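Local coordinates for transposon Tn7 transposition protein tnsA (PDB 1T0F) that cuts the 5' DNA strands at the ends of transposon Tn7 as the endonuclease subunit of the transposase it forms with TnsB, at residues G101-V106 / D142-E147; Q95-S100 / L149-R154; S115-V120 / I132-A137. All blocks are in the same frame, centred on the assembly; numbering follows the deposited sequence.

Contact 1 of 3, residues G101-V106 / D142-E147; sequences GIKHPV and DERTLE. With MLA (malonic acid), chain F.
Arg144 reaches from the first turn of helix 143-159 to the loop after helix 90-100 and lays the end of its guanidinium against the backbone of Lys103. Both terminal nitrogens meet the same carbonyl: NH1 of Arg144 lies 2.9 Å from Lys103 O and NH2 of Arg144 2.8 Å from that oxygen, which sits only 3° out of the guanidinium plane. The two N-H groups differ in approach, since NH1 lies in the carbonyl plane on a lone pair whereas NH2 stands above that plane. A bend at chi2 (53°) on an otherwise extended chain turns the group this way. The NE/NH2 edge faces the malonate: Arg144 NE gives a nearly straight bond (171°) to MLA O1A at 2.8 Å, and Arg144 NH2 a more bent bond to MLA O1B. Val106 N also donates to MLA O1B, at 3.0 Å, so the bound carboxylate bridges loop and helix. One turn along, Glu147 OE1 forms a salt bridge with Arg144 NH1 at 2.9 Å; the nitrogen comes from above the carboxylate plane although the oxygen is close to the plane of the guanidinium.

Ile102 supplies the apolar half. Its CG2, anti to the backbone N, packs on Glu147 CB at 3.9 Å, and its CD1 rests on Glu147 O at 3.4 Å, the two side chains lying alongside each other and running opposite ways. Ile102 also packs on a basic side chain of the other protein chain.

The loop belongs to a stretch assigned by similarity to a helix-turn-helix motif. With all three nitrogens engaged by the Lys103 carbonyl, the Glu147 carboxylate and the malonate, the rotation of the group is restrained, and the site is consistent with one that accepts an anion, although malonate itself probably came from the crystallisation liquor.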
loop_
_atom_site.group_PDB
_atom_site.type_symbol
_atom_site.label_atom_id
_atom_site.label_comp_id
_atom_site.label_asym_id
_atom_site.label_seq_id
_atom_site.Cartn_x
_atom_site.Cartn_y
_atom_site.Cartn_z
ATOM N N GLY A 101 -18.249 -19.615 10.884
ATOM C CA GLY A 101 -19.583 -19.105 11.147
ATOM C C GLY A 101 -19.729 -17.653 10.730
ATOM O O GLY A 101 -20.358 -16.855 11.424
ATOM N N ILE A 102 -19.142 -17.318 9.587
ATOM C CA ILE A 102 -19.189 -15.970 9.043
ATOM C C ILE A 102 -19.765 -16.030 7.636
ATOM O O ILE A 102 -19.403 -16.904 6.861
ATOM C CB ILE A 102 -17.767 -15.350 8.948
ATOM C CG1 ILE A 102 -17.185 -15.152 10.350
ATOM C CG2 ILE A 102 -17.816 -14.034 8.187
ATOM C CD1 ILE A 102 -15.782 -14.568 10.355
ATOM N N LYS A 103 -20.656 -15.106 7.302
ATOM C CA LYS A 103 -21.230 -15.073 5.963
ATOM C C LYS A 103 -20.134 -14.589 5.013
ATOM O O LYS A 103 -19.596 -13.496 5.187
ATOM C CB LYS A 103 -22.413 -14.100 5.910
ATOM C CG LYS A 103 -22.994 -13.884 4.514
ATOM C CD LYS A 103 -24.145 -14.845 4.204
ATOM C CE LYS A 103 -23.725 -16.300 4.268
ATOM N NZ LYS A 103 -24.867 -17.214 3.958
ATOM N N HIS A 104 -19.796 -15.396 4.016
ATOM C CA HIS A 104 -18.760 -14.998 3.070
ATOM C C HIS A 104 -19.177 -13.737 2.307
ATOM O O HIS A 104 -20.356 -13.563 1.981
ATOM C CB HIS A 104 -18.497 -16.126 2.069
ATOM C CG HIS A 104 -17.360 -15.845 1.136
ATOM N ND1 HIS A 104 -16.111 -16.406 1.297
ATOM C CD2 HIS A 104 -17.276 -15.048 0.047
ATOM C CE1 HIS A 104 -15.308 -15.964 0.345
ATOM N NE2 HIS A 104 -15.990 -15.138 -0.426
ATOM N N PRO A 105 -18.219 -12.828 2.034
ATOM C CA PRO A 105 -18.494 -11.588 1.304
ATOM C C PRO A 105 -19.288 -11.870 0.031
ATOM O O PRO A 105 -18.919 -12.731 -0.773
ATOM C CB PRO A 105 -17.098 -11.050 1.012
ATOM C CG PRO A 105 -16.369 -11.409 2.280
ATOM C CD PRO A 105 -16.828 -12.838 2.536
ATOM N N VAL A 106 -20.381 -11.140 -0.148
ATOM C CA VAL A 106 -21.230 -11.341 -1.313
ATOM C C VAL A 106 -21.958 -10.055 -1.686
ATOM O O VAL A 106 -22.335 -9.268 -0.813
ATOM C CB VAL A 106 -22.269 -12.466 -1.029
ATOM C CG1 VAL A 106 -23.064 -12.135 0.227
ATOM C CG2 VAL A 106 -23.215 -12.639 -2.224
ATOM N N ASP A 142 -16.236 -1.550 13.403
ATOM C CA ASP A 142 -17.342 -2.093 12.610
ATOM C C ASP A 142 -17.369 -3.625 12.627
ATOM O O ASP A 142 -16.400 -4.287 12.249
ATOM C CB ASP A 142 -17.243 -1.579 11.171
ATOM C CG ASP A 142 -18.440 -1.966 10.330
ATOM O OD1 ASP A 142 -19.531 -1.398 10.548
ATOM O OD2 ASP A 142 -18.292 -2.848 9.456
ATOM N N GLU A 143 -18.492 -4.191 13.058
ATOM C CA GLU A 143 -18.624 -5.639 13.147
ATOM C C GLU A 143 -18.387 -6.397 11.839
ATOM O O GLU A 143 -17.671 -7.400 11.831
ATOM C CB GLU A 143 -19.994 -5.988 13.746
ATOM C CG GLU A 143 -20.161 -5.408 15.151
ATOM C CD GLU A 143 -21.579 -5.510 15.683
ATOM O OE1 GLU A 143 -22.513 -5.133 14.949
ATOM O OE2 GLU A 143 -21.757 -5.953 16.839
ATOM N N ARG A 144 -18.962 -5.934 10.735
ATOM C CA ARG A 144 -18.755 -6.628 9.464
ATOM C C ARG A 144 -17.292 -6.520 9.017
ATOM O O ARG A 144 -16.732 -7.469 8.467
ATOM C CB ARG A 144 -19.674 -6.059 8.381
ATOM C CG ARG A 144 -19.520 -6.744 7.024
ATOM C CD ARG A 144 -19.660 -8.261 7.157
ATOM N NE ARG A 144 -19.688 -8.932 5.857
ATOM C CZ ARG A 144 -19.704 -10.253 5.701
ATOM N NH1 ARG A 144 -19.689 -11.052 6.760
ATOM N NH2 ARG A 144 -19.749 -10.780 4.482
ATOM N N THR A 145 -16.673 -5.368 9.256
ATOM C CA THR A 145 -15.269 -5.187 8.881
ATOM C C THR A 145 -14.449 -6.209 9.649
ATOM O O THR A 145 -13.569 -6.858 9.080
ATOM C CB THR A 145 -14.769 -3.772 9.211
ATOM O OG1 THR A 145 -15.464 -2.828 8.394
ATOM C CG2 THR A 145 -13.262 -3.649 8.950
ATOM N N LEU A 146 -14.752 -6.361 10.937
ATOM C CA LEU A 146 -14.058 -7.319 11.789
ATOM C C LEU A 146 -14.293 -8.756 11.313
ATOM O O LEU A 146 -13.390 -9.591 11.386
ATOM C CB LEU A 146 -14.508 -7.176 13.253
ATOM C CG LEU A 146 -14.075 -5.901 13.997
ATOM C CD1 LEU A 146 -14.672 -5.897 15.401
ATOM C CD2 LEU A 146 -12.539 -5.830 14.084
ATOM N N GLU A 147 -15.496 -9.059 10.828
ATOM C CA GLU A 147 -15.755 -10.420 10.339
ATOM C C GLU A 147 -14.884 -10.711 9.119
ATOM O O GLU A 147 -14.304 -11.791 9.003
ATOM C CB GLU A 147 -17.223 -10.611 9.931
ATOM C CG GLU A 147 -18.231 -10.538 11.054
ATOM C CD GLU A 147 -19.631 -10.890 10.574
ATOM O OE1 GLU A 147 -20.038 -10.385 9.509
ATOM O OE2 GLU A 147 -20.321 -11.671 11.258
HETATM C C1 MLA F . -20.040 -7.972 2.307
HETATM O O1A MLA F . -19.761 -7.566 3.391
HETATM O O1B MLA F . -20.536 -9.201 2.104
HETATM C C2 MLA F . -19.889 -7.202 0.996
HETATM C C3 MLA F . -19.699 -5.699 1.119
HETATM O O3A MLA F . -20.576 -4.901 1.245
HETATM O O3B MLA F . -18.396 -5.341 1.078
HETATM O O HOH W 1 -21.662 -12.895 8.897
#

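Contact 2 of 3, residues Q95-S100 / L149-R154; sequences QIAIDS and LELERR
Two helices of the TnsA endonuclease domain, 90-100 and 143-159, pack here through Ile96, Ala97 and Ser100 on one side and Leu151 and Arg154 on the other. The axes of the segments 95-100 and 149-154 approach to 9.7 Å with 113° between their N-to-C directions, so the helices cross steeply, and within these segments about one turn of each takes part. Leu151 fills the centre with a single methyl: its CD2 lies 3.5 Å from Ala97 CA and 3.9 Å from Ile96 CG2, and touches the hydroxyl oxygen of Ser100 as well. Beside it, Ile96 and Arg154 lie alongside, pointing in opposing senses, and Ile96 CG2 sits 3.7 Å from Arg154 CB, in contact with the aliphatic part of the arginine.

Segment 95-100 falls in the region assigned by similarity to a DNA-binding helix-turn-helix motif, and the crossing packs this helix on helix 143-159 within the nuclease domain, of the PDDEXK clan.

Next to this, Ser100 CB stands 3.5 Å above the guanidinium plane of Arg154, over the centre of the group. The serine can present its CB because OG turns back on its own helix (chi1 64°) and gives its proton to Ile96 O at 2.8 Å, a carbonyl that Ser100 N also uses.

Glu150, one turn back on the same helix, helps hold the guanidinium over Ser100. Arg154 NE meets Glu150 OE2 on the anti side at 2.8 Å, while Arg153 grips the same carboxylate side-on, NE to OE1 and NH2 to OE2, both on the syn side. An acidic side chain of the other protein shares this role through a salt bridge to Arg154 NH2, and Ser100 O accepts from a basic one.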
loop_
_atom_site.group_PDB
_atom_site.type_symbol
_atom_site.label_atom_id
_atom_site.label_comp_id
_atom_site.label_asym_id
_atom_site.label_seq_id
_atom_site.Cartn_x
_atom_site.Cartn_y
_atom_site.Cartn_z
ATOM N N GLN A 95 -14.535 -22.050 2.433
ATOM C CA GLN A 95 -14.480 -23.029 3.515
ATOM C C GLN A 95 -14.217 -22.379 4.868
ATOM O O GLN A 95 -14.761 -22.810 5.880
ATOM C CB GLN A 95 -13.396 -24.075 3.230
ATOM C CG GLN A 95 -13.371 -25.239 4.218
ATOM C CD GLN A 95 -14.680 -26.021 4.236
ATOM O OE1 GLN A 95 -15.145 -26.498 3.198
ATOM N NE2 GLN A 95 -15.278 -26.157 5.417
ATOM N N ILE A 96 -13.375 -21.347 4.890
ATOM C CA ILE A 96 -13.065 -20.654 6.142
ATOM C C ILE A 96 -14.320 -19.996 6.722
ATOM O O ILE A 96 -14.571 -20.065 7.928
ATOM C CB ILE A 96 -11.970 -19.572 5.921
ATOM C CG1 ILE A 96 -10.647 -20.251 5.560
ATOM C CG2 ILE A 96 -11.790 -18.729 7.191
ATOM C CD1 ILE A 96 -9.563 -19.288 5.089
ATOM N N ALA A 97 -15.100 -19.355 5.860
ATOM C CA ALA A 97 -16.329 -18.696 6.299
ATOM C C ALA A 97 -17.259 -19.728 6.936
ATOM O O ALA A 97 -17.823 -19.502 8.008
ATOM C CB ALA A 97 -17.016 -18.025 5.112
ATOM N N ILE A 98 -17.409 -20.869 6.272
ATOM C CA ILE A 98 -18.261 -21.931 6.789
ATOM C C ILE A 98 -17.765 -22.389 8.158
ATOM O O ILE A 98 -18.533 -22.449 9.119
ATOM C CB ILE A 98 -18.287 -23.136 5.820
ATOM C CG1 ILE A 98 -18.985 -22.734 4.519
ATOM C CG2 ILE A 98 -18.993 -24.319 6.471
ATOM C CD1 ILE A 98 -18.943 -23.796 3.433
ATOM N N ASP A 99 -16.474 -22.692 8.255
ATOM C CA ASP A 99 -15.908 -23.159 9.514
ATOM C C ASP A 99 -15.939 -22.138 10.644
ATOM O O ASP A 99 -16.023 -22.513 11.816
ATOM C CB ASP A 99 -14.461 -23.624 9.316
ATOM C CG ASP A 99 -14.354 -24.823 8.394
ATOM O OD1 ASP A 99 -15.252 -25.690 8.441
ATOM O OD2 ASP A 99 -13.365 -24.904 7.635
ATOM N N SER A 100 -15.879 -20.856 10.298
ATOM C CA SER A 100 -15.859 -19.802 11.308
ATOM C C SER A 100 -17.228 -19.227 11.644
ATOM O O SER A 100 -17.357 -18.434 12.579
ATOM C CB SER A 100 -14.939 -18.666 10.855
ATOM O OG SER A 100 -15.448 -18.056 9.682
ATOM N N LEU A 149 -12.105 -9.274 8.338
ATOM C CA LEU A 149 -10.707 -9.309 8.749
ATOM C C LEU A 149 -10.405 -10.673 9.365
ATOM O O LEU A 149 -9.314 -11.204 9.188
ATOM C CB LEU A 149 -10.414 -8.193 9.753
ATOM C CG LEU A 149 -10.353 -6.774 9.188
ATOM C CD1 LEU A 149 -10.280 -5.763 10.340
ATOM C CD2 LEU A 149 -9.128 -6.635 8.269
ATOM N N GLU A 150 -11.369 -11.251 10.087
ATOM C CA GLU A 150 -11.147 -12.567 10.691
ATOM C C GLU A 150 -10.988 -13.626 9.594
ATOM O O GLU A 150 -10.160 -14.535 9.706
ATOM C CB GLU A 150 -12.306 -12.932 11.630
ATOM C CG GLU A 150 -12.224 -14.310 12.275
ATOM C CD GLU A 150 -10.962 -14.537 13.097
ATOM O OE1 GLU A 150 -10.258 -13.553 13.433
ATOM O OE2 GLU A 150 -10.686 -15.712 13.424
ATOM N N LEU A 151 -11.785 -13.520 8.535
ATOM C CA LEU A 151 -11.671 -14.481 7.430
ATOM C C LEU A 151 -10.261 -14.403 6.850
ATOM O O LEU A 151 -9.599 -15.421 6.615
ATOM C CB LEU A 151 -12.667 -14.149 6.318
ATOM C CG LEU A 151 -14.155 -14.372 6.600
ATOM C CD1 LEU A 151 -14.961 -13.960 5.370
ATOM C CD2 LEU A 151 -14.404 -15.844 6.947
ATOM N N GLU A 152 -9.822 -13.173 6.607
ATOM C CA GLU A 152 -8.501 -12.910 6.047
ATOM C C GLU A 152 -7.406 -13.406 6.992
ATOM O O GLU A 152 -6.415 -14.001 6.557
ATOM C CB GLU A 152 -8.346 -11.406 5.798
ATOM C CG GLU A 152 -7.085 -11.026 5.041
ATOM C CD GLU A 152 -6.987 -9.533 4.771
ATOM O OE1 GLU A 152 -7.906 -8.779 5.172
ATOM O OE2 GLU A 152 -5.987 -9.117 4.152
ATOM N N ARG A 153 -7.585 -13.153 8.287
ATOM C CA ARG A 153 -6.600 -13.584 9.273
ATOM C C ARG A 153 -6.433 -15.095 9.216
ATOM O O ARG A 153 -5.311 -15.604 9.151
ATOM C CB ARG A 153 -7.030 -13.170 10.681
ATOM C CG ARG A 153 -5.998 -13.502 11.757
ATOM C CD ARG A 153 -6.585 -13.302 13.155
ATOM N NE ARG A 153 -7.538 -14.355 13.514
ATOM C CZ ARG A 153 -7.194 -15.586 13.883
ATOM N NH1 ARG A 153 -5.914 -15.939 13.951
ATOM N NH2 ARG A 153 -8.132 -16.474 14.178
ATOM N N ARG A 154 -7.552 -15.815 9.235
ATOM C CA ARG A 154 -7.518 -17.273 9.185
ATOM C C ARG A 154 -6.875 -17.789 7.907
ATOM O O ARG A 154 -6.153 -18.787 7.929
ATOM C CB ARG A 154 -8.939 -17.840 9.313
ATOM C CG ARG A 154 -9.554 -17.591 10.673
ATOM C CD ARG A 154 -10.910 -18.277 10.806
ATOM N NE ARG A 154 -11.485 -18.061 12.130
ATOM C CZ ARG A 154 -12.011 -19.024 12.881
ATOM N NH1 ARG A 154 -12.036 -20.274 12.438
ATOM N NH2 ARG A 154 -12.501 -18.741 14.081
#

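Contact 3 of 3, residues S115-V120 / I132-A137; sequences STDFLV and IQVKPA. With MG (magnesium ion), chain E.
Asp117 and Phe118 both face Ile132, a classic beta bulge in the hairpin of strands 115-122 and 129-134, and the metal site of a restriction-enzyme-like nuclease is built around this bulge. The tight side is the strand pairing. Phe118 and Ile132 form an antiparallel hydrogen-bonded pair, with Ile132 N 2.8 Å from Phe118 O and the return bond from Phe118 N to Ile132 O at 3.1 Å. On the face they share, the edge of the Phe118 ring meets a methyl of Val134, CE2 to CG2 3.9 Å, and Val69 of helix 64-75 packs on both residues.

At the bulge the chain turns a corner, and Asp117 directs its carboxylate at the other strand. With CG anti to the carbonyl carbon (chi1 -59°), OD2 reaches Val134 N at 2.6 Å, which it accepts on its anti side with an N-H...O angle of 161°. The same oxygen binds magnesium at 2.4 Å, so one atom serves both the backbone of the opposite strand and the cation. Gln133 comes in across Asp117, the amide and carboxylate planes 44° apart; its bend at chi2 brings OE1 to the metal. NE2, on the other branch, makes only a weak bond to Ser115 O, its stronger partner being Glu152 of helix 143-159. Val134 O is the third protein ligand, and Asp117, Gln133 and Val134 thus hold the ion from one strand and the other.

On the far side of the ion from Asp117 OD2 and Gln133 OE1 the packing gives way to water: two waters complete the five ligands found. Lys135, an active-site residue, stays in the second shell: its NZ is 4.2 Å from the magnesium and donates to the metal-bound water 2, NZ to O 2.7 Å.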
loop_
_atom_site.group_PDB
_atom_site.type_symbol
_atom_site.label_atom_id
_atom_site.label_comp_id
_atom_site.label_asym_id
_atom_site.label_seq_id
_atom_site.Cartn_x
_atom_site.Cartn_y
_atom_site.Cartn_z
ATOM N N SER A 115 -9.437 -9.894 -1.091
ATOM C CA SER A 115 -8.060 -9.540 -1.430
ATOM C C SER A 115 -7.347 -8.900 -0.240
ATOM O O SER A 115 -7.975 -8.277 0.618
ATOM C CB SER A 115 -8.025 -8.595 -2.642
ATOM O OG SER A 115 -8.649 -7.349 -2.376
ATOM N N THR A 116 -6.035 -9.096 -0.186
ATOM C CA THR A 116 -5.203 -8.535 0.872
ATOM C C THR A 116 -4.458 -7.389 0.203
ATOM O O THR A 116 -3.895 -7.552 -0.880
ATOM C CB THR A 116 -4.230 -9.600 1.422
ATOM O OG1 THR A 116 -4.977 -10.562 2.173
ATOM C CG2 THR A 116 -3.186 -8.965 2.341
ATOM N N ASP A 117 -4.454 -6.226 0.842
ATOM C CA ASP A 117 -3.851 -5.062 0.233
ATOM C C ASP A 117 -2.422 -5.203 -0.262
ATOM O O ASP A 117 -2.110 -4.690 -1.333
ATOM C CB ASP A 117 -3.999 -3.861 1.160
ATOM C CG ASP A 117 -5.466 -3.561 1.463
ATOM O OD1 ASP A 117 -6.316 -3.847 0.590
ATOM O OD2 ASP A 117 -5.775 -3.054 2.555
ATOM N N PHE A 118 -1.567 -5.890 0.496
ATOM C CA PHE A 118 -0.172 -6.087 0.081
ATOM C C PHE A 118 0.391 -7.427 0.526
ATOM O O PHE A 118 0.228 -7.825 1.681
ATOM C CB PHE A 118 0.757 -5.015 0.677
ATOM C CG PHE A 118 0.419 -3.605 0.294
ATOM C CD1 PHE A 118 0.866 -3.062 -0.909
ATOM C CD2 PHE A 118 -0.309 -2.796 1.167
ATOM C CE1 PHE A 118 0.596 -1.728 -1.237
ATOM C CE2 PHE A 118 -0.585 -1.464 0.852
ATOM C CZ PHE A 118 -0.131 -0.925 -0.352
ATOM N N LEU A 119 1.056 -8.123 -0.389
ATOM C CA LEU A 119 1.735 -9.372 -0.056
ATOM C C LEU A 119 3.177 -8.971 -0.352
ATOM O O LEU A 119 3.508 -8.614 -1.483
ATOM C CB LEU A 119 1.301 -10.532 -0.957
ATOM C CG LEU A 119 2.126 -11.804 -0.721
ATOM C CD1 LEU A 119 1.983 -12.272 0.718
ATOM C CD2 LEU A 119 1.667 -12.904 -1.677
ATOM N N VAL A 120 4.027 -9.026 0.664
ATOM C CA VAL A 120 5.403 -8.558 0.519
ATOM C C VAL A 120 6.439 -9.653 0.661
ATOM O O VAL A 120 6.323 -10.515 1.534
ATOM C CB VAL A 120 5.689 -7.452 1.587
ATOM C CG1 VAL A 120 7.077 -6.820 1.369
ATOM C CG2 VAL A 120 4.597 -6.379 1.523
ATOM N N ILE A 132 -0.287 -7.653 4.459
ATOM C CA ILE A 132 -0.845 -6.500 5.151
ATOM C C ILE A 132 -2.225 -6.107 4.632
ATOM O O ILE A 132 -2.453 -6.063 3.420
ATOM C CB ILE A 132 0.060 -5.242 4.983
ATOM C CG1 ILE A 132 1.395 -5.437 5.706
ATOM C CG2 ILE A 132 -0.660 -3.996 5.523
ATOM C CD1 ILE A 132 2.273 -4.198 5.692
ATOM N N GLN A 133 -3.146 -5.846 5.558
ATOM C CA GLN A 133 -4.464 -5.337 5.200
ATOM C C GLN A 133 -4.462 -3.931 5.821
ATOM O O GLN A 133 -4.108 -3.757 6.992
ATOM C CB GLN A 133 -5.602 -6.174 5.806
ATOM C CG GLN A 133 -6.992 -5.554 5.572
ATOM C CD GLN A 133 -7.413 -5.523 4.106
ATOM O OE1 GLN A 133 -8.217 -4.679 3.696
ATOM N NE2 GLN A 133 -6.891 -6.451 3.316
ATOM N N VAL A 134 -4.833 -2.942 5.022
ATOM C CA VAL A 134 -4.872 -1.544 5.431
ATOM C C VAL A 134 -6.313 -1.133 5.781
ATOM O O VAL A 134 -7.231 -1.385 5.013
ATOM C CB VAL A 134 -4.341 -0.685 4.272
ATOM C CG1 VAL A 134 -4.516 0.750 4.560
ATOM C CG2 VAL A 134 -2.872 -1.018 4.026
ATOM N N LYS A 135 -6.510 -0.511 6.940
ATOM C CA LYS A 135 -7.851 -0.095 7.359
ATOM C C LYS A 135 -7.851 1.205 8.138
ATOM O O LYS A 135 -6.901 1.493 8.864
ATOM C CB LYS A 135 -8.477 -1.138 8.297
ATOM C CG LYS A 135 -8.890 -2.458 7.673
ATOM C CD LYS A 135 -10.031 -2.267 6.691
ATOM C CE LYS A 135 -10.454 -3.604 6.100
ATOM N NZ LYS A 135 -11.461 -3.438 5.014
ATOM N N PRO A 136 -8.904 2.024 7.974
ATOM C CA PRO A 136 -8.941 3.266 8.743
ATOM C C PRO A 136 -9.129 2.719 10.157
ATOM O O PRO A 136 -9.809 1.711 10.334
ATOM C CB PRO A 136 -10.209 3.950 8.241
ATOM C CG PRO A 136 -10.296 3.489 6.822
ATOM C CD PRO A 136 -9.939 2.022 6.926
ATOM N N ALA A 137 -8.531 3.350 11.159
ATOM C CA ALA A 137 -8.667 2.850 12.520
ATOM C C ALA A 137 -10.127 2.748 12.958
ATOM O O ALA A 137 -10.504 1.815 13.655
ATOM C CB ALA A 137 -7.900 3.750 13.485
HETATM MG MG MG E . -8.019 -2.320 2.979
HETATM O O HOH W 2 -10.356 -1.689 3.250
HETATM O O HOH W 3 -7.902 -0.247 1.488
#

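In the fold
The three contacts are nested along the chain: contact 3 lies inside the loop closed by contact 1, which lies inside that closed by contact 2. Contacts 1 and 2 share helix 143-159 on successive turns, their centres about 9 Å apart, while the centre of contact 3 is about 16 Å from either, in the central mixed sheet. Strand 129-134 is followed, after a short connection, by the shared helix. Glu152 of that helix bonds through OE2 to Thr116 and Gln133, and Leu149 packs on Gln133 and Lys135. One helix therefore packs against both the metal-site strands and the putative helix-turn-helix region, within one family domain.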